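Local coordinates for protein MmeI (Methylophilus methylotrophus, PDB 5HR4) that binds a specific DNA site as a restriction-modification enzyme and probably methylates adenine at N6, using S-adenosyl-L-methionine as methyl donor, at residues Phe369-Glu381 with Leu401-Glu413. Numbering follows the deposited sequence.
Sequences FLVITYRELRLLE and LIQINVDQFFGIE. With SFG (sinefungin), chain H.
Helix 369-381 packs on strand 409-413, which runs antiparallel to it; the axes lie 9.4 Å apart at 172°. Leu370, Thr373 and Tyr374 all touch Phe409. Leu370 CD2 meets the edge of the Phe409 ring, 3.6 Å from Phe409 CD2. Thr373 CG2 reaches the same edge at Phe409 CE2. Tyr374 CB sits 3.4 Å from Phe409 CZ. The Tyr374 and Phe409 rings meet obliquely, with planes at 81°. Tyr374 CG lies anti to the backbone N (chi1 175°), which sends the ring across to Ile404 and Val406, ahead of the strand. Val406 CG1 lies over one face of the Tyr374 ring, and Arg378 CG over the opposite face. Tyr374 OH accepts a hydrogen bond from Arg378 NH1 at 3.0 Å, in the guanidinium plane, and is also hydrogen-bonded to Asp430. An alanine at Tyr374 is likely to open a gap between Phe409 and Val406 and leave Arg378 NH1 without this acceptor.

This is helix-on-sheet packing in the Rossmann-like methyltransferase fold. The helix is part of the crossover from strand 359-361 to its parallel neighbour 409-413. At the cofactor end, Glu413 OE2 and OE1 accept hydrogen bonds from sinefungin O2' and O3', and the Phe369 ring edge faces sinefungin N.

At the other end, Glu381 OE2 accepts from Gln403 N at 2.9 Å, on the syn side, and from Ile404 N at 3.1 Å, from above the carboxylate plane. His351 is also hydrogen-bonded to this oxygen. Ile404 CD1 packs against Glu381 CB at 3.4 Å. Ile402 CD1 lies over one face of the Arg378 guanidinium, whose NH2 is hydrogen-bonded to Asn434.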
loop_
_atom_site.group_PDB
_atom_site.type_symbol
_atom_site.label_atom_id
_atom_site.label_comp_id
_atom_site.label_asym_id
_atom_site.label_seq_id
_atom_site.Cartn_x
_atom_site.Cartn_y
_atom_site.Cartn_z
ATOM N N PHE A 369 1.321 13.288 6.549
ATOM C CA PHE A 369 2.726 13.231 6.961
ATOM C C PHE A 369 3.265 14.608 7.330
ATOM O O PHE A 369 3.988 14.752 8.325
ATOM C CB PHE A 369 3.597 12.646 5.857
ATOM C CG PHE A 369 3.540 11.178 5.764
ATOM C CD1 PHE A 369 4.316 10.392 6.584
ATOM C CD2 PHE A 369 2.725 10.571 4.836
ATOM C CE1 PHE A 369 4.258 9.005 6.504
ATOM C CE2 PHE A 369 2.677 9.199 4.737
ATOM C CZ PHE A 369 3.435 8.413 5.580
ATOM N N LEU A 370 2.948 15.634 6.530
ATOM C CA LEU A 370 3.417 16.971 6.876
ATOM C C LEU A 370 2.703 17.526 8.101
ATOM O O LEU A 370 3.308 18.280 8.875
ATOM C CB LEU A 370 3.248 17.924 5.693
ATOM C CG LEU A 370 4.023 17.420 4.476
ATOM C CD1 LEU A 370 3.758 18.276 3.251
ATOM C CD2 LEU A 370 5.501 17.336 4.779
ATOM N N VAL A 371 1.428 17.177 8.297
ATOM C CA VAL A 371 0.674 17.747 9.409
ATOM C C VAL A 371 1.120 17.117 10.723
ATOM O O VAL A 371 1.503 17.823 11.663
ATOM C CB VAL A 371 -0.838 17.590 9.167
ATOM C CG1 VAL A 371 -1.620 17.780 10.447
ATOM C CG2 VAL A 371 -1.304 18.589 8.127
ATOM N N ILE A 372 1.125 15.779 10.795
ATOM C CA ILE A 372 1.630 15.099 11.988
ATOM C C ILE A 372 3.045 15.560 12.321
ATOM O O ILE A 372 3.365 15.796 13.493
ATOM C CB ILE A 372 1.583 13.570 11.823
ATOM C CG1 ILE A 372 0.155 13.120 11.601
ATOM C CG2 ILE A 372 2.107 12.887 13.094
ATOM C CD1 ILE A 372 -0.700 13.480 12.792
ATOM N N THR A 373 3.921 15.673 11.314
ATOM C CA THR A 373 5.299 16.060 11.600
ATOM C C THR A 373 5.350 17.453 12.201
ATOM O O THR A 373 5.996 17.683 13.231
ATOM C CB THR A 373 6.169 16.017 10.346
ATOM O OG1 THR A 373 6.270 14.672 9.856
ATOM C CG2 THR A 373 7.558 16.555 10.674
ATOM N N TYR A 374 4.652 18.397 11.578
ATOM C CA TYR A 374 4.656 19.763 12.083
ATOM C C TYR A 374 4.065 19.832 13.483
ATOM O O TYR A 374 4.482 20.669 14.288
ATOM C CB TYR A 374 3.902 20.677 11.098
ATOM C CG TYR A 374 3.716 22.099 11.557
ATOM C CD1 TYR A 374 4.805 22.949 11.714
ATOM C CD2 TYR A 374 2.448 22.604 11.821
ATOM C CE1 TYR A 374 4.645 24.255 12.153
ATOM C CE2 TYR A 374 2.273 23.909 12.244
ATOM C CZ TYR A 374 3.382 24.724 12.413
ATOM O OH TYR A 374 3.221 26.021 12.838
ATOM N N ARG A 375 3.112 18.957 13.809
ATOM C CA ARG A 375 2.515 19.016 15.140
ATOM C C ARG A 375 3.489 18.493 16.194
ATOM O O ARG A 375 3.638 19.086 17.267
ATOM C CB ARG A 375 1.201 18.234 15.169
ATOM C CG ARG A 375 0.854 17.715 16.541
ATOM C CD ARG A 375 -0.615 17.392 16.691
ATOM N NE ARG A 375 -0.983 16.092 16.134
ATOM C CZ ARG A 375 -0.513 14.929 16.574
ATOM N NH1 ARG A 375 0.366 14.917 17.564
ATOM N NH2 ARG A 375 -0.914 13.784 16.025
ATOM N N GLU A 376 4.170 17.389 15.896
ATOM C CA GLU A 376 5.202 16.895 16.796
ATOM C C GLU A 376 6.301 17.931 17.001
ATOM O O GLU A 376 6.793 18.129 18.123
ATOM C CB GLU A 376 5.766 15.591 16.243
ATOM C CG GLU A 376 4.709 14.509 16.211
ATOM C CD GLU A 376 4.094 14.316 17.581
ATOM O OE1 GLU A 376 4.866 14.075 18.534
ATOM O OE2 GLU A 376 2.860 14.441 17.722
ATOM N N LEU A 377 6.696 18.610 15.934
ATOM C CA LEU A 377 7.707 19.640 16.089
ATOM C C LEU A 377 7.194 20.768 16.957
ATOM O O LEU A 377 7.902 21.243 17.853
ATOM C CB LEU A 377 8.146 20.151 14.725
ATOM C CG LEU A 377 9.503 19.577 14.358
ATOM C CD1 LEU A 377 9.429 18.070 14.290
ATOM C CD2 LEU A 377 9.916 20.160 13.039
ATOM N N ARG A 378 5.949 21.184 16.749
ATOM C CA ARG A 378 5.417 22.222 17.622
ATOM C C ARG A 378 5.401 21.750 19.078
ATOM O O ARG A 378 5.856 22.470 19.975
ATOM C CB ARG A 378 4.035 22.667 17.149
ATOM C CG ARG A 378 4.096 23.618 15.935
ATOM C CD ARG A 378 4.779 24.947 16.290
ATOM N NE ARG A 378 3.994 25.678 17.279
ATOM C CZ ARG A 378 2.992 26.502 16.986
ATOM N NH1 ARG A 378 2.651 26.732 15.723
ATOM N NH2 ARG A 378 2.328 27.108 17.956
ATOM N N LEU A 379 4.940 20.520 19.329
ATOM C CA LEU A 379 4.914 20.016 20.701
ATOM C C LEU A 379 6.310 20.002 21.303
ATOM O O LEU A 379 6.518 20.473 22.434
ATOM C CB LEU A 379 4.287 18.624 20.755
ATOM C CG LEU A 379 2.766 18.561 20.609
ATOM C CD1 LEU A 379 2.267 17.149 20.773
ATOM C CD2 LEU A 379 2.123 19.466 21.620
ATOM N N LEU A 380 7.290 19.478 20.559
ATOM C CA LEU A 380 8.672 19.531 21.026
ATOM C C LEU A 380 9.086 20.965 21.333
ATOM O O LEU A 380 9.554 21.267 22.438
ATOM C CB LEU A 380 9.589 18.923 19.980
ATOM C CG LEU A 380 11.067 19.022 20.283
ATOM C CD1 LEU A 380 11.353 18.398 21.639
ATOM C CD2 LEU A 380 11.779 18.263 19.199
ATOM N N GLU A 381 8.862 21.874 20.374
ATOM C CA GLU A 381 9.198 23.287 20.527
ATOM C C GLU A 381 8.534 23.956 21.727
ATOM O O GLU A 381 8.999 25.018 22.149
ATOM C CB GLU A 381 8.808 24.061 19.262
ATOM C CG GLU A 381 9.484 25.404 19.171
ATOM C CD GLU A 381 8.708 26.420 18.352
ATOM O OE1 GLU A 381 7.451 26.384 18.386
ATOM O OE2 GLU A 381 9.367 27.263 17.687
ATOM N N LEU A 401 9.859 34.452 20.707
ATOM C CA LEU A 401 10.592 33.220 20.965
ATOM C C LEU A 401 10.319 32.164 19.898
ATOM O O LEU A 401 11.260 31.557 19.382
ATOM C CB LEU A 401 10.249 32.690 22.362
ATOM N N ILE A 402 9.047 31.959 19.534
ATOM C CA ILE A 402 8.675 30.905 18.587
ATOM C C ILE A 402 9.415 31.058 17.263
ATOM O O ILE A 402 9.826 32.160 16.872
ATOM C CB ILE A 402 7.155 30.909 18.349
ATOM C CG1 ILE A 402 6.685 29.552 17.810
ATOM C CG2 ILE A 402 6.781 32.006 17.376
ATOM C CD1 ILE A 402 5.180 29.315 17.947
ATOM N N GLN A 403 9.581 29.938 16.558
ATOM C CA GLN A 403 10.290 29.932 15.281
ATOM C C GLN A 403 9.659 29.011 14.236
ATOM O O GLN A 403 9.378 29.443 13.106
ATOM C CB GLN A 403 11.749 29.541 15.496
ATOM C CG GLN A 403 12.618 30.690 15.947
ATOM C CD GLN A 403 14.068 30.452 15.600
ATOM O OE1 GLN A 403 14.454 30.503 14.430
ATOM N NE2 GLN A 403 14.882 30.173 16.609
ATOM N N ILE A 404 9.426 27.752 14.624
ATOM C CA ILE A 404 8.956 26.720 13.709
ATOM C C ILE A 404 7.678 27.154 12.988
ATOM O O ILE A 404 6.813 27.833 13.560
ATOM C CB ILE A 404 8.792 25.420 14.514
ATOM C CG1 ILE A 404 10.177 24.992 14.991
ATOM C CG2 ILE A 404 8.188 24.298 13.695
ATOM C CD1 ILE A 404 10.153 23.987 16.089
ATOM N N ASN A 405 7.571 26.798 11.706
ATOM C CA ASN A 405 6.477 27.311 10.890
ATOM C C ASN A 405 6.329 26.465 9.630
ATOM O O ASN A 405 7.219 25.699 9.248
ATOM C CB ASN A 405 6.693 28.789 10.529
ATOM C CG ASN A 405 5.397 29.591 10.534
ATOM O OD1 ASN A 405 4.300 29.053 10.309
ATOM N ND2 ASN A 405 5.516 30.880 10.793
ATOM N N VAL A 406 5.180 26.646 8.972
ATOM C CA VAL A 406 4.807 25.847 7.810
ATOM C C VAL A 406 5.767 26.019 6.640
ATOM O O VAL A 406 5.866 25.128 5.798
ATOM C CB VAL A 406 3.362 26.190 7.400
ATOM C CG1 VAL A 406 2.425 25.859 8.541
ATOM C CG2 VAL A 406 3.253 27.677 7.072
ATOM N N ASP A 407 6.499 27.112 6.572
ATOM C CA ASP A 407 7.442 27.205 5.441
ATOM C C ASP A 407 8.521 26.157 5.491
ATOM O O ASP A 407 9.441 26.198 4.692
ATOM C CB ASP A 407 8.079 28.601 5.347
ATOM C CG ASP A 407 8.698 29.078 6.663
ATOM O OD1 ASP A 407 9.088 28.250 7.511
ATOM O OD2 ASP A 407 8.821 30.314 6.835
ATOM N N GLN A 408 8.490 25.191 6.394
ATOM C CA GLN A 408 9.472 24.122 6.422
ATOM C C GLN A 408 8.965 22.851 5.750
ATOM O O GLN A 408 9.687 21.850 5.716
ATOM C CB GLN A 408 9.885 23.832 7.872
ATOM C CG GLN A 408 10.265 25.086 8.631
ATOM C CD GLN A 408 10.483 24.870 10.132
ATOM O OE1 GLN A 408 10.001 25.653 10.953
ATOM N NE2 GLN A 408 11.201 23.810 10.491
ATOM N N PHE A 409 7.768 22.875 5.169
ATOM C CA PHE A 409 7.158 21.663 4.643
ATOM C C PHE A 409 6.857 21.790 3.153
ATOM O O PHE A 409 6.355 22.821 2.685
ATOM C CB PHE A 409 5.920 21.325 5.465
ATOM C CG PHE A 409 6.248 21.020 6.894
ATOM C CD1 PHE A 409 6.408 22.044 7.819
ATOM C CD2 PHE A 409 6.461 19.711 7.301
ATOM C CE1 PHE A 409 6.744 21.749 9.167
ATOM C CE2 PHE A 409 6.789 19.414 8.619
ATOM C CZ PHE A 409 6.940 20.440 9.552
ATOM N N PHE A 410 7.181 20.721 2.424
ATOM C CA PHE A 410 7.245 20.688 0.974
ATOM C C PHE A 410 6.573 19.409 0.503
ATOM O O PHE A 410 6.782 18.351 1.105
ATOM C CB PHE A 410 8.711 20.711 0.485
ATOM C CG PHE A 410 9.476 21.971 0.844
ATOM C CD1 PHE A 410 10.097 22.110 2.083
ATOM C CD2 PHE A 410 9.599 23.011 -0.074
ATOM C CE1 PHE A 410 10.814 23.283 2.409
ATOM C CE2 PHE A 410 10.299 24.177 0.247
ATOM C CZ PHE A 410 10.902 24.311 1.490
ATOM N N GLY A 411 5.789 19.481 -0.572
ATOM C CA GLY A 411 5.077 18.304 -1.034
ATOM C C GLY A 411 4.683 18.387 -2.493
ATOM O O GLY A 411 4.456 19.477 -3.032
ATOM N N ILE A 412 4.571 17.214 -3.127
ATOM C CA ILE A 412 4.089 17.069 -4.502
ATOM C C ILE A 412 2.834 16.190 -4.498
ATOM O O ILE A 412 2.820 15.120 -3.876
ATOM C CB ILE A 412 5.163 16.452 -5.419
ATOM C CG1 ILE A 412 6.486 17.226 -5.367
ATOM C CG2 ILE A 412 4.660 16.420 -6.822
ATOM C CD1 ILE A 412 7.687 16.447 -5.927
ATOM N N GLU A 413 1.798 16.619 -5.220
ATOM C CA GLU A 413 0.512 15.926 -5.217
ATOM C C GLU A 413 -0.200 16.168 -6.555
ATOM O O GLU A 413 -0.322 17.310 -7.007
ATOM C CB GLU A 413 -0.322 16.403 -4.018
ATOM C CG GLU A 413 -1.814 16.100 -4.047
ATOM C CD GLU A 413 -2.146 14.601 -4.198
ATOM O OE1 GLU A 413 -1.443 13.759 -3.593
ATOM O OE2 GLU A 413 -3.117 14.265 -4.934
HETATM N N SFG H . -0.065 10.156 2.514
HETATM C CA SFG H . -1.276 10.798 2.047
HETATM C C SFG H . -2.174 10.987 3.255
HETATM O O SFG H . -1.774 10.582 4.369
HETATM O OXT SFG H . -3.294 11.544 3.159
HETATM C CB SFG H . -1.971 9.924 1.009
HETATM C CG SFG H . -0.970 9.624 -0.097
HETATM C CD SFG H . -1.604 8.550 -0.952
HETATM N NE SFG H . -1.363 7.285 -0.285
HETATM C "C5'" SFG H . -1.034 8.545 -2.379
HETATM C "C4'" SFG H . -1.132 9.923 -3.118
HETATM O "O4'" SFG H . -0.324 9.913 -4.140
HETATM C "C3'" SFG H . -2.510 10.204 -3.743
HETATM O "O3'" SFG H . -3.049 11.257 -3.083
HETATM C "C2'" SFG H . -2.249 10.521 -5.245
HETATM O "O2'" SFG H . -3.052 11.686 -5.713
HETATM C "C1'" SFG H . -0.993 10.832 -5.283
HETATM N N9 SFG H . -0.337 10.439 -6.491
HETATM C C8 SFG H . -0.525 9.337 -7.212
HETATM N N7 SFG H . 0.335 9.353 -8.233
HETATM C C5 SFG H . 1.059 10.467 -8.133
HETATM C C6 SFG H . 2.063 10.963 -8.928
HETATM N N6 SFG H . 2.695 10.466 -10.125
HETATM N N1 SFG H . 2.656 12.115 -8.637
HETATM C C2 SFG H . 2.258 12.800 -7.538
HETATM N N3 SFG H . 1.261 12.312 -6.755
HETATM C C4 SFG H . 0.659 11.139 -7.053
#